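Local atomic coordinates of phytoene synthase (Enterococcus hirae, PDB entry 5IYS), a protein that probably condenses two isoprenoid diphosphates head to head in a magnesium-dependent reaction of the squalene and phytoene synthase type. Residues E130-V135 with A164-N169; A211-L216 with E251-V256; E226-F231 with A245-R250; C238-A243 with K280-Y285. All coordinates share one frame; numbering follows the deposited sequence.

Contact 1: residues E130-V135 with A164-N169. With MG (magnesium ion), chain D; FPS (S-[(2E,6E)-3,7,11-trimethyldodeca-2,6,10-trienyl] trihydrogen thiodiphosphate), chain H; FPS (S-[(2E,6E)-3,7,11-trimethyldodeca-2,6,10-trienyl] trihydrogen thiodiphosphate), chain G.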
# COMPACT_ATOMS: atom_id res chain seq x y z
N GLU A 130 14.28 0.43 -2.39
CA GLU A 130 14.32 1.41 -1.29
C GLU A 130 13.09 2.30 -1.35
O GLU A 130 12.45 2.60 -0.34
CB GLU A 130 15.60 2.27 -1.38
CG GLU A 130 16.82 1.58 -0.79
CD GLU A 130 16.93 1.82 0.70
OE1 GLU A 130 17.00 3.00 1.12
OE2 GLU A 130 16.90 0.84 1.46
N TYR A 131 12.74 2.71 -2.56
CA TYR A 131 11.60 3.61 -2.71
C TYR A 131 10.30 2.91 -2.27
O TYR A 131 9.47 3.50 -1.57
CB TYR A 131 11.50 4.09 -4.15
CG TYR A 131 10.18 4.74 -4.46
CD1 TYR A 131 9.92 6.05 -4.07
CD2 TYR A 131 9.19 4.05 -5.17
CE1 TYR A 131 8.68 6.63 -4.32
CE2 TYR A 131 7.95 4.62 -5.40
CZ TYR A 131 7.72 5.93 -5.04
OH TYR A 131 6.49 6.51 -5.30
N CYS A 132 10.16 1.63 -2.64
CA CYS A 132 8.96 0.87 -2.27
C CYS A 132 8.87 0.75 -0.77
O CYS A 132 7.77 0.74 -0.25
CB CYS A 132 8.93 -0.53 -2.88
SG CYS A 132 8.73 -0.58 -4.68
N TYR A 133 10.00 0.74 -0.06
CA TYR A 133 9.93 0.73 1.41
C TYR A 133 9.28 2.03 1.85
O TYR A 133 8.36 2.06 2.69
CB TYR A 133 11.29 0.57 2.11
CG TYR A 133 11.15 0.94 3.57
CD1 TYR A 133 10.30 0.20 4.39
CD2 TYR A 133 11.56 2.19 4.03
CE1 TYR A 133 9.95 0.65 5.68
CE2 TYR A 133 11.26 2.62 5.34
CZ TYR A 133 10.43 1.84 6.14
OH TYR A 133 10.02 2.25 7.39
N TYR A 134 9.84 3.15 1.41
CA TYR A 134 9.40 4.42 1.97
C TYR A 134 7.91 4.66 1.76
O TYR A 134 7.24 5.19 2.65
CB TYR A 134 10.21 5.59 1.43
CG TYR A 134 11.54 5.69 2.17
CD1 TYR A 134 11.62 6.36 3.39
CD2 TYR A 134 12.65 5.02 1.71
CE1 TYR A 134 12.83 6.39 4.11
CE2 TYR A 134 13.86 5.05 2.42
CZ TYR A 134 13.94 5.76 3.60
OH TYR A 134 15.14 5.79 4.30
N VAL A 135 7.37 4.28 0.61
CA VAL A 135 5.96 4.57 0.38
C VAL A 135 5.02 3.40 0.61
O VAL A 135 3.81 3.54 0.43
CB VAL A 135 5.68 5.14 -1.02
CG1 VAL A 135 6.46 6.42 -1.26
CG2 VAL A 135 5.95 4.06 -2.10
N ALA A 164 5.67 -5.93 -2.33
CA ALA A 164 4.94 -6.69 -3.36
C ALA A 164 3.77 -5.85 -3.88
O ALA A 164 3.42 -5.89 -5.06
CB ALA A 164 4.42 -8.04 -2.75
N MET A 165 3.03 -5.25 -2.96
CA MET A 165 1.88 -4.44 -3.36
C MET A 165 2.26 -3.21 -4.19
O MET A 165 1.56 -2.85 -5.16
CB MET A 165 1.09 -4.03 -2.11
CG MET A 165 0.21 -5.16 -1.57
SD MET A 165 -0.60 -4.62 -0.01
CE MET A 165 -1.57 -6.09 0.30
N GLN A 166 3.34 -2.54 -3.80
CA GLN A 166 3.76 -1.34 -4.52
C GLN A 166 4.21 -1.76 -5.94
O GLN A 166 3.92 -1.05 -6.89
CB GLN A 166 4.91 -0.64 -3.78
CG GLN A 166 5.45 0.60 -4.46
CD GLN A 166 4.35 1.61 -4.76
OE1 GLN A 166 4.15 2.00 -5.91
NE2 GLN A 166 3.55 1.92 -3.75
N LEU A 167 4.96 -2.86 -6.06
CA LEU A 167 5.34 -3.38 -7.39
C LEU A 167 4.12 -3.70 -8.24
O LEU A 167 4.11 -3.48 -9.45
CB LEU A 167 6.16 -4.67 -7.24
CG LEU A 167 7.61 -4.51 -6.78
CD1 LEU A 167 8.33 -5.84 -6.79
CD2 LEU A 167 8.33 -3.48 -7.66
N THR A 168 3.11 -4.31 -7.62
CA THR A 168 1.85 -4.58 -8.31
C THR A 168 1.20 -3.28 -8.80
O THR A 168 0.74 -3.18 -9.94
CB THR A 168 0.88 -5.30 -7.34
OG1 THR A 168 1.49 -6.52 -6.86
CG2 THR A 168 -0.45 -5.62 -8.03
N ASN A 169 1.18 -2.27 -7.94
CA ASN A 169 0.64 -0.96 -8.33
C ASN A 169 1.37 -0.34 -9.53
O ASN A 169 0.74 0.18 -10.48
CB ASN A 169 0.64 -0.03 -7.11
CG ASN A 169 -0.01 1.32 -7.40
OD1 ASN A 169 0.59 2.15 -8.06
ND2 ASN A 169 -1.23 1.54 -6.89
MG MG D . 1.17 4.09 -8.75
C1 FPS H . -0.86 4.21 -3.60
S1 FPS H . 0.42 3.92 -4.78
C2 FPS H . -0.34 5.13 -2.52
C3 FPS H . 0.57 4.79 -1.59
C4 FPS H . 1.27 3.46 -1.56
C5 FPS H . 0.93 5.83 -0.55
C6 FPS H . -0.18 6.00 0.49
C7 FPS H . -0.66 4.65 0.99
C8 FPS H . -1.96 4.36 1.09
C10 FPS H . -2.33 2.97 1.55
C9 FPS H . -3.01 5.35 0.66
C11 FPS H . -2.53 2.87 3.04
C12 FPS H . -3.28 1.56 3.20
C13 FPS H . -3.64 1.02 4.38
C14 FPS H . -3.34 1.67 5.70
C15 FPS H . -4.35 -0.29 4.38
PA FPS H . -0.03 5.39 -6.12
O1A FPS H . 0.07 6.71 -5.46
O2A FPS H . 1.03 5.31 -7.33
O3A FPS H . -1.43 4.98 -6.83
PB FPS H . -2.86 5.68 -6.67
O1B FPS H . -3.18 6.21 -8.04
O2B FPS H . -2.87 6.83 -5.68
O3B FPS H . -3.82 4.61 -6.21
C1 FPS G . -2.53 0.99 -2.64
S1 FPS G . -3.44 2.24 -1.81
C2 FPS G . -1.59 0.49 -1.56
C3 FPS G . -0.33 0.08 -1.78
C4 FPS G . 0.24 0.06 -3.17
C5 FPS G . 0.55 -0.40 -0.64
C6 FPS G . -0.10 -0.36 0.74
C7 FPS G . 0.72 -1.21 1.69
C8 FPS G . 0.15 -1.95 2.66
C10 FPS G . 1.09 -2.66 3.62
C9 FPS G . -1.34 -2.04 2.87
C11 FPS G . 0.76 -4.16 3.62
C12 FPS G . 1.54 -4.88 4.70
C13 FPS G . 1.08 -5.13 5.95
C14 FPS G . 1.95 -5.89 6.92
C15 FPS G . -0.29 -4.71 6.40
PA FPS G . -5.22 2.65 -2.78
O1A FPS G . -6.22 3.17 -1.85
O2A FPS G . -4.78 3.90 -3.70
O3A FPS G . -5.74 1.53 -3.78
PB FPS G . -5.16 1.60 -5.30
O1B FPS G . -6.11 2.36 -6.19
O2B FPS G . -4.94 0.15 -5.65
O3B FPS G . -3.83 2.32 -5.40
O HOH W 1 3.08 4.26 -8.29
O HOH W 2 1.86 3.22 -10.17
O HOH W 3 -0.44 3.93 -9.17
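In the all-helical fold of the trans-isoprenyl diphosphate synthases, helices 125-143 and 155-172 help wall the active site, and here Cys132 and Val135 of the first pack on Gln166 of the second. The segment axes pass 9.5 Å apart at 105°, so the meeting is local: Cys132 SG lies 3.5 Å from Gln166 CG and, more loosely, reaches Leu167 CD2. Gln166 leaves its helix with CG anti to the backbone N (chi1 179°) and then bends at chi2 (54°), which lays its aliphatic part on the cysteine and carries the amide on toward Val135. There Gln166 NE2 stands 3.6 Å from Val135 CG2 and 3.5 Å from C4 of the thiodiphosphate in chain H. This amide nitrogen is buried without a polar partner, held among carbon atoms, while OE1 receives a weak bond from a magnesium-bound water. One turn on, Asn169 enters the metal site itself. Its OD1 binds the magnesium ion at 2.1 Å, and the ion also takes O2A of the chain H ligand and three waters. The other arm of that amide, ND2, is hydrogen-bonded to Tyr249 OH and makes a weak bond to the ligand's bridging O3A. Farther along the pocket, Met165 SD lies 3.8 Å from C8 of the chain G ligand.

Contact 2: residues A211-L216 with E251-V256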
# COMPACT_ATOMS: atom_id res chain seq x y z
N ALA A 211 8.31 -9.17 -21.40
CA ALA A 211 9.43 -9.82 -20.71
C ALA A 211 9.74 -9.10 -19.40
O ALA A 211 9.88 -9.75 -18.36
CB ALA A 211 10.64 -9.84 -21.61
N LEU A 212 9.93 -7.79 -19.49
CA LEU A 212 10.25 -6.96 -18.34
C LEU A 212 9.13 -7.00 -17.29
O LEU A 212 9.40 -7.30 -16.13
CB LEU A 212 10.50 -5.52 -18.78
CG LEU A 212 11.00 -4.50 -17.75
CD1 LEU A 212 11.48 -3.21 -18.43
CD2 LEU A 212 9.93 -4.20 -16.70
N TRP A 213 7.91 -6.74 -17.74
CA TRP A 213 6.71 -6.86 -16.92
C TRP A 213 6.71 -8.17 -16.13
O TRP A 213 6.62 -8.18 -14.89
CB TRP A 213 5.46 -6.73 -17.78
CG TRP A 213 4.20 -6.44 -16.99
CD1 TRP A 213 3.60 -5.22 -16.83
CD2 TRP A 213 3.37 -7.39 -16.30
NE1 TRP A 213 2.49 -5.34 -16.03
CE2 TRP A 213 2.30 -6.67 -15.73
CE3 TRP A 213 3.42 -8.78 -16.13
CZ2 TRP A 213 1.28 -7.29 -15.00
CZ3 TRP A 213 2.44 -9.39 -15.35
CH2 TRP A 213 1.38 -8.64 -14.79
N GLU A 214 6.86 -9.27 -16.84
CA GLU A 214 6.84 -10.58 -16.21
C GLU A 214 8.01 -10.81 -15.27
O GLU A 214 7.83 -11.45 -14.23
CB GLU A 214 6.71 -11.70 -17.23
CG GLU A 214 5.31 -11.80 -17.83
CD GLU A 214 4.26 -12.34 -16.85
OE1 GLU A 214 4.58 -12.69 -15.70
OE2 GLU A 214 3.08 -12.37 -17.22
N SER A 215 9.17 -10.24 -15.58
CA SER A 215 10.28 -10.32 -14.66
C SER A 215 9.92 -9.67 -13.32
O SER A 215 10.30 -10.16 -12.25
CB SER A 215 11.51 -9.60 -15.21
OG SER A 215 12.62 -9.85 -14.38
N LEU A 216 9.40 -8.46 -13.40
CA LEU A 216 9.04 -7.72 -12.18
C LEU A 216 7.83 -8.38 -11.49
O LEU A 216 7.78 -8.42 -10.26
CB LEU A 216 8.73 -6.26 -12.53
CG LEU A 216 8.75 -5.23 -11.40
CD1 LEU A 216 10.15 -5.23 -10.78
CD2 LEU A 216 8.40 -3.83 -11.91
N GLU A 251 -4.13 -10.24 -7.13
CA GLU A 251 -5.02 -10.56 -8.26
C GLU A 251 -4.95 -9.59 -9.42
O GLU A 251 -5.12 -9.98 -10.58
CB GLU A 251 -6.47 -10.71 -7.75
CG GLU A 251 -7.48 -10.97 -8.87
CD GLU A 251 -7.43 -12.39 -9.41
OE1 GLU A 251 -6.71 -13.24 -8.84
OE2 GLU A 251 -8.07 -12.64 -10.46
N GLN A 252 -4.60 -8.33 -9.15
CA GLN A 252 -4.45 -7.39 -10.25
C GLN A 252 -3.37 -7.73 -11.26
O GLN A 252 -3.44 -7.28 -12.41
CB GLN A 252 -4.26 -5.96 -9.75
CG GLN A 252 -5.37 -5.56 -8.78
CD GLN A 252 -5.11 -4.22 -8.15
OE1 GLN A 252 -5.66 -3.21 -8.57
NE2 GLN A 252 -4.13 -4.19 -7.25
N LEU A 253 -2.36 -8.49 -10.84
CA LEU A 253 -1.39 -9.00 -11.81
C LEU A 253 -2.08 -9.88 -12.85
O LEU A 253 -1.77 -9.80 -14.04
CB LEU A 253 -0.25 -9.77 -11.12
CG LEU A 253 0.58 -8.96 -10.11
CD1 LEU A 253 1.52 -9.92 -9.41
CD2 LEU A 253 1.38 -7.87 -10.80
N ASN A 254 -2.94 -10.79 -12.41
CA ASN A 254 -3.63 -11.68 -13.34
C ASN A 254 -4.59 -10.98 -14.28
O ASN A 254 -4.73 -11.36 -15.44
CB ASN A 254 -4.35 -12.80 -12.60
CG ASN A 254 -3.41 -13.93 -12.24
OD1 ASN A 254 -2.29 -14.01 -12.75
ND2 ASN A 254 -3.82 -14.77 -11.31
N ILE A 255 -5.17 -9.88 -13.81
CA ILE A 255 -6.02 -9.03 -14.62
C ILE A 255 -5.24 -8.49 -15.82
O ILE A 255 -5.74 -8.50 -16.95
CB ILE A 255 -6.54 -7.83 -13.78
CG1 ILE A 255 -7.80 -8.22 -13.00
CG2 ILE A 255 -6.83 -6.61 -14.64
CD1 ILE A 255 -7.97 -9.72 -12.82
N VAL A 256 -4.06 -7.92 -15.57
CA VAL A 256 -3.25 -7.33 -16.63
C VAL A 256 -2.84 -8.42 -17.62
O VAL A 256 -2.86 -8.21 -18.84
CB VAL A 256 -1.99 -6.61 -16.10
CG1 VAL A 256 -1.14 -6.07 -17.24
CG2 VAL A 256 -2.38 -5.49 -15.15
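Trp213 pushes the six-membered part of its indole against Leu253 and Val256, and these three buried residues make up the contact. The ring reaches across because CG is anti to the backbone N (chi1 -163°), extending the side chain from helix 207-227 toward helix 236-258. Its far corner leads: Trp213 CH2 comes 3.4 Å from the backbone O of Leu253, which sits at the ring edge near the ring plane, and the same carbon lies 4.1 Å from Leu253 CD2. Around the rim, Trp213 CZ2 meets the isopropyl group of Val256, at 3.5 Å from CG1, which approaches obliquely. CB of the valine is equally near CZ2, so the branch point and one methyl press on the indole together. Leu253 and Val256 are three residues apart, and the indole corner therefore rests on neighbouring turns of one helix. No hydrogen bond joins the two segments. The polar end of the indole is bound by a third helix, NE1 donating to the backbone O of Leu171. Tyr261 adds an edge-to-face contact with the indole, and Leu253 also packs on Leu171. The contact, its centre about 17 Å from that of the chain, joins helices 207-227 and 236-258, with helix 155-172 bound through NE1, in the all-alpha isoprenoid synthase fold.

Contact 3: residues E226-F231 with A245-R250. With FPS (S-[(2E,6E)-3,7,11-trimethyldodeca-2,6,10-trienyl] trihydrogen thiodiphosphate), chain G.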
# COMPACT_ATOMS: atom_id res chain seq x y z
N GLU A 226 6.84 -14.88 0.06
CA GLU A 226 7.73 -14.70 1.19
C GLU A 226 7.07 -14.02 2.38
O GLU A 226 7.26 -14.43 3.52
CB GLU A 226 9.03 -13.99 0.80
CG GLU A 226 9.91 -14.75 -0.20
CD GLU A 226 10.95 -13.85 -0.84
OE1 GLU A 226 11.43 -12.94 -0.14
OE2 GLU A 226 11.26 -14.04 -2.05
N SER A 227 6.24 -13.01 2.13
CA SER A 227 5.67 -12.24 3.23
C SER A 227 4.70 -13.08 4.05
O SER A 227 4.46 -12.78 5.22
CB SER A 227 4.94 -10.97 2.72
OG SER A 227 3.69 -11.31 2.11
N PHE A 228 4.10 -14.08 3.40
CA PHE A 228 3.12 -14.96 4.06
C PHE A 228 3.75 -15.82 5.17
O PHE A 228 3.04 -16.34 6.03
CB PHE A 228 2.42 -15.88 3.04
CG PHE A 228 1.62 -15.15 1.98
CD1 PHE A 228 1.32 -13.79 2.11
CD2 PHE A 228 1.22 -15.81 0.82
CE1 PHE A 228 0.51 -13.14 1.18
CE2 PHE A 228 0.42 -15.17 -0.13
CZ PHE A 228 0.09 -13.83 0.03
N GLU A 229 5.07 -15.82 5.26
CA GLU A 229 5.76 -16.42 6.39
C GLU A 229 5.36 -15.82 7.75
O GLU A 229 5.42 -16.50 8.79
CB GLU A 229 7.25 -16.22 6.18
CG GLU A 229 8.13 -16.76 7.27
CD GLU A 229 9.60 -16.55 6.93
OE1 GLU A 229 10.01 -16.99 5.82
OE2 GLU A 229 10.31 -15.92 7.74
N MET A 230 4.88 -14.58 7.74
CA MET A 230 4.46 -13.96 9.00
C MET A 230 3.18 -14.53 9.59
O MET A 230 2.89 -14.29 10.75
CB MET A 230 4.34 -12.44 8.86
CG MET A 230 3.20 -12.00 8.00
SD MET A 230 3.26 -10.19 7.79
CE MET A 230 2.91 -10.14 6.04
N PHE A 231 2.41 -15.30 8.83
CA PHE A 231 1.05 -15.63 9.33
C PHE A 231 0.95 -16.27 10.70
O PHE A 231 0.05 -15.92 11.50
CB PHE A 231 0.20 -16.36 8.27
CG PHE A 231 -0.28 -15.45 7.15
CD1 PHE A 231 -0.87 -14.23 7.43
CD2 PHE A 231 -0.11 -15.81 5.82
CE1 PHE A 231 -1.29 -13.38 6.41
CE2 PHE A 231 -0.56 -14.99 4.79
CZ PHE A 231 -1.08 -13.75 5.08
N ALA A 245 -6.44 -8.78 2.02
CA ALA A 245 -5.84 -7.62 1.38
C ALA A 245 -4.76 -8.05 0.39
O ALA A 245 -4.69 -7.54 -0.74
CB ALA A 245 -5.29 -6.63 2.41
N ALA A 246 -3.90 -8.98 0.82
CA ALA A 246 -2.83 -9.46 -0.03
C ALA A 246 -3.39 -10.12 -1.31
O ALA A 246 -2.85 -9.89 -2.39
CB ALA A 246 -1.91 -10.44 0.77
N PHE A 247 -4.32 -11.08 -1.16
CA PHE A 247 -4.81 -11.85 -2.31
C PHE A 247 -5.57 -10.95 -3.28
O PHE A 247 -5.39 -11.02 -4.51
CB PHE A 247 -5.75 -12.97 -1.86
CG PHE A 247 -5.05 -14.26 -1.48
CD1 PHE A 247 -4.12 -14.30 -0.46
CD2 PHE A 247 -5.52 -15.47 -1.99
CE1 PHE A 247 -3.55 -15.52 -0.03
CE2 PHE A 247 -5.00 -16.69 -1.56
CZ PHE A 247 -3.99 -16.71 -0.59
N ILE A 248 -6.39 -10.06 -2.73
CA ILE A 248 -7.09 -9.11 -3.61
C ILE A 248 -6.11 -8.23 -4.38
O ILE A 248 -6.30 -8.01 -5.58
CB ILE A 248 -8.17 -8.32 -2.84
CG1 ILE A 248 -9.30 -9.29 -2.48
CG2 ILE A 248 -8.74 -7.14 -3.64
CD1 ILE A 248 -10.11 -8.86 -1.26
N TYR A 249 -5.11 -7.67 -3.70
CA TYR A 249 -4.19 -6.79 -4.41
C TYR A 249 -3.39 -7.57 -5.47
O TYR A 249 -3.26 -7.11 -6.61
CB TYR A 249 -3.28 -6.02 -3.45
CG TYR A 249 -3.02 -4.63 -3.96
CD1 TYR A 249 -4.02 -3.66 -3.91
CD2 TYR A 249 -1.83 -4.32 -4.60
CE1 TYR A 249 -3.79 -2.38 -4.36
CE2 TYR A 249 -1.57 -3.04 -5.07
CZ TYR A 249 -2.57 -2.09 -4.96
OH TYR A 249 -2.35 -0.84 -5.45
N ARG A 250 -2.95 -8.78 -5.13
CA ARG A 250 -2.11 -9.60 -6.01
C ARG A 250 -2.84 -9.99 -7.29
O ARG A 250 -2.23 -10.20 -8.34
CB ARG A 250 -1.70 -10.90 -5.31
CG ARG A 250 -0.86 -11.81 -6.20
CD ARG A 250 -0.29 -12.99 -5.40
NE ARG A 250 -1.40 -13.81 -4.92
CZ ARG A 250 -1.26 -14.91 -4.19
NH1 ARG A 250 -0.03 -15.29 -3.83
NH2 ARG A 250 -2.33 -15.57 -3.75
C1 FPS G . -2.53 0.99 -2.64
S1 FPS G . -3.44 2.24 -1.81
C2 FPS G . -1.59 0.49 -1.56
C3 FPS G . -0.33 0.08 -1.78
C4 FPS G . 0.24 0.06 -3.17
C5 FPS G . 0.55 -0.40 -0.64
C6 FPS G . -0.10 -0.36 0.74
C7 FPS G . 0.72 -1.21 1.69
C8 FPS G . 0.15 -1.95 2.66
C10 FPS G . 1.09 -2.66 3.62
C9 FPS G . -1.34 -2.04 2.87
C11 FPS G . 0.76 -4.16 3.62
C12 FPS G . 1.54 -4.88 4.70
C13 FPS G . 1.08 -5.13 5.95
C14 FPS G . 1.95 -5.89 6.92
C15 FPS G . -0.29 -4.71 6.40
PA FPS G . -5.22 2.65 -2.78
O1A FPS G . -6.22 3.17 -1.85
O2A FPS G . -4.78 3.90 -3.70
O3A FPS G . -5.74 1.53 -3.78
PB FPS G . -5.16 1.60 -5.30
O1B FPS G . -6.11 2.36 -6.19
O2B FPS G . -4.94 0.15 -5.65
O3B FPS G . -3.83 2.32 -5.40
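Phe228 points its ring rim at helix 236-258 and meets Ala246, Phe247 and Arg250 there, each in a different way. Ala246 is at the ring edge near its plane, with CB 3.6 Å from Phe228 CE1. Farther round the rim, Phe247 lies almost parallel to Phe228, the planes only 19° apart, yet the rings are slid so far that the centroids are 5.8 Å apart and there is little overlap. Phe247 CE1 makes the touch, 4.0 Å from both CE2 and CZ of Phe228. The guanidinium group of Arg250 stands steeply to the Phe228 ring, at 74°: Arg250 NH1 comes to the ring edge, 3.7 Å from Phe228 CE2, while Phe228 CZ lies over one face of the guanidinium. Arg250 runs out extended, then turns at chi3 (64°), and this bend also brings NH2 over the centre of the Phe247 ring, 3.5 Å above its plane. Both phenylalanines lie on the same side of the guanidinium plane, Phe228 meeting NH1 and Phe247 meeting NH2, and a long, weak ion pair with Glu225 adds to the surroundings of the cation.

In the helical isoprenoid synthase fold, this is where the chain leaves helix 207-227 and comes back along helix 236-258. Residues 228-230 keep helical backbone angles but lack the regular bonds; the amides of Glu229, Met230 and Phe231 bond to carbonyls three residues earlier. On another side of helix 236-258, Tyr249 faces the thiodiphosphate pocket. Its OH donates to O2B of the chain G ligand at 2.8 Å, while Phe30 lies nearly parallel to its ring.

Contact 4: residues C238-A243 with K280-Y285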
# COMPACT_ATOMS: atom_id res chain seq x y z
N CYS A 238 -6.92 -11.52 13.05
CA CYS A 238 -6.45 -10.56 12.04
C CYS A 238 -6.01 -11.22 10.75
O CYS A 238 -5.68 -10.55 9.77
CB CYS A 238 -5.29 -9.71 12.58
SG CYS A 238 -5.77 -8.67 13.99
N ARG A 239 -5.89 -12.55 10.74
CA ARG A 239 -5.37 -13.21 9.57
C ARG A 239 -6.22 -13.12 8.31
O ARG A 239 -5.69 -12.99 7.22
CB ARG A 239 -5.12 -14.69 9.89
CG ARG A 239 -3.99 -14.85 10.87
CD ARG A 239 -3.73 -16.36 11.10
NE ARG A 239 -2.90 -16.49 12.28
CZ ARG A 239 -2.87 -17.55 13.07
NH1 ARG A 239 -3.65 -18.59 12.82
NH2 ARG A 239 -2.00 -17.58 14.07
N GLN A 240 -7.52 -13.38 8.44
CA GLN A 240 -8.42 -13.36 7.28
C GLN A 240 -8.37 -12.00 6.59
O GLN A 240 -8.24 -11.91 5.36
CB GLN A 240 -9.84 -13.66 7.79
CG GLN A 240 -10.96 -13.60 6.76
CD GLN A 240 -10.79 -14.56 5.60
OE1 GLN A 240 -10.34 -15.71 5.78
NE2 GLN A 240 -11.27 -14.15 4.44
N ALA A 241 -8.36 -10.93 7.38
CA ALA A 241 -8.33 -9.56 6.79
C ALA A 241 -7.00 -9.29 6.09
O ALA A 241 -6.97 -8.80 4.95
CB ALA A 241 -8.60 -8.51 7.89
N LEU A 242 -5.88 -9.66 6.72
CA LEU A 242 -4.61 -9.33 6.11
C LEU A 242 -4.36 -10.16 4.85
O LEU A 242 -3.87 -9.66 3.85
CB LEU A 242 -3.49 -9.58 7.14
CG LEU A 242 -2.07 -9.44 6.58
CD1 LEU A 242 -1.75 -8.05 6.13
CD2 LEU A 242 -1.05 -9.95 7.62
N ALA A 243 -4.57 -11.48 4.93
CA ALA A 243 -4.48 -12.30 3.73
C ALA A 243 -5.42 -11.87 2.61
O ALA A 243 -5.05 -11.85 1.43
CB ALA A 243 -4.70 -13.78 4.12
N LYS A 280 -13.04 -16.47 0.10
CA LYS A 280 -13.24 -17.89 0.37
C LYS A 280 -11.94 -18.65 0.16
O LYS A 280 -11.63 -19.55 0.95
CB LYS A 280 -14.32 -18.49 -0.53
CG LYS A 280 -15.74 -17.99 -0.20
CD LYS A 280 -16.79 -18.65 -1.09
CE LYS A 280 -18.16 -18.48 -0.46
NZ LYS A 280 -18.60 -17.11 -0.78
N GLU A 281 -11.20 -18.35 -0.91
CA GLU A 281 -9.89 -18.96 -1.07
C GLU A 281 -9.00 -18.68 0.12
O GLU A 281 -8.15 -19.50 0.44
CB GLU A 281 -9.14 -18.48 -2.31
CG GLU A 281 -9.70 -18.97 -3.62
CD GLU A 281 -8.97 -18.39 -4.82
OE1 GLU A 281 -7.76 -18.11 -4.70
OE2 GLU A 281 -9.63 -18.21 -5.87
N VAL A 282 -9.03 -17.45 0.60
CA VAL A 282 -8.18 -17.05 1.72
C VAL A 282 -8.56 -17.87 2.94
O VAL A 282 -7.68 -18.44 3.59
CB VAL A 282 -8.30 -15.52 1.96
CG1 VAL A 282 -8.03 -15.15 3.42
CG2 VAL A 282 -7.35 -14.81 1.00
N LYS A 283 -9.86 -18.06 3.14
CA LYS A 283 -10.32 -18.81 4.30
C LYS A 283 -9.85 -20.28 4.20
O LYS A 283 -9.40 -20.83 5.21
CB LYS A 283 -11.83 -18.72 4.46
CG LYS A 283 -12.36 -19.45 5.69
CD LYS A 283 -13.82 -19.16 5.94
CE LYS A 283 -14.70 -19.97 5.02
NZ LYS A 283 -16.12 -20.05 5.48
N SER A 284 -9.85 -20.86 3.00
CA SER A 284 -9.33 -22.21 2.82
C SER A 284 -7.82 -22.22 3.06
O SER A 284 -7.30 -23.16 3.68
CB SER A 284 -9.62 -22.77 1.42
OG SER A 284 -11.01 -22.87 1.22
N TYR A 285 -7.13 -21.24 2.49
CA TYR A 285 -5.68 -21.14 2.58
C TYR A 285 -5.17 -21.05 4.02
O TYR A 285 -4.17 -21.70 4.38
CB TYR A 285 -5.18 -19.98 1.71
CG TYR A 285 -3.74 -19.62 1.96
CD1 TYR A 285 -2.70 -20.38 1.44
CD2 TYR A 285 -3.41 -18.54 2.77
CE1 TYR A 285 -1.38 -20.05 1.71
CE2 TYR A 285 -2.12 -18.24 3.06
CZ TYR A 285 -1.11 -18.97 2.51
OH TYR A 285 0.18 -18.62 2.83
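Val282, Gln240 and Ala243 contribute most of the surface buried between helices 236-258 and 272-287. Val282 is the projecting piece. Its CG1, roughly anti to the backbone N (chi1 152°), reaches between the other two and lies 3.7 Å from Ala243 CB and 3.3 Å from Gln240 OE1. CG2 of Val282 takes a different direction and rests by the backbone of Ala243, 3.8 Å from the carbonyl O. The small alanine side chain lets the backbones come close here, the CA atoms of Ala243 and Val282 being 6.3 Å apart.

Gln240 folds toward the same valine. After an anti first torsion its chain bends at chi2 (59°), which brings the amide across the methyl group with both ends near it: Gln240 NE2 is 3.5 Å from Val282 CG1. The amide nitrogen is bound from outside the two segments: NE2 donates to Gln36 OE1 and to the backbone O of Leu279, one turn before Lys283.

Within the all-alpha isoprenoid synthase fold, the contact sets the C-terminal helix 272-287 against the outer side of helix 236-258. The short segments cross at 129° with axes 9.5 Å apart. Val282 continues inward onto Ser244 and Phe247, and Leu242, on a different side of its helix, touches bound thiodiphosphate. Toward solvent, Lys283 closes the margin with the base of its chain: its CA is 3.4 Å from Gln240 OE1 and its CB 3.6 Å from the same oxygen, while the ammonium end leads away from helix 236-258.

Contacts 1, 2 and 3 are buried, whereas contact 4 is only partly so, with a lysine at its margin. Contact 1 lies deepest, its centre about 7 Å from that of the chain, and alone of the four includes a metal ligand. Contacts 2, 3 and 4 share helix 236-258 at successive places. Contacts 2 and 3 both pair it with helix 207-227, but one rests on an indole against aliphatic groups and the other on phenylalanines with an arginine. Contact 4 brings in helix 272-287. Contacts 1 and 3 converge on the chain G ligand and meet through the Asn169-Tyr249 hydrogen bond. Contact 3 also packs on contact 4 through Phe247 and Val282, linking pocket wall to outer helix.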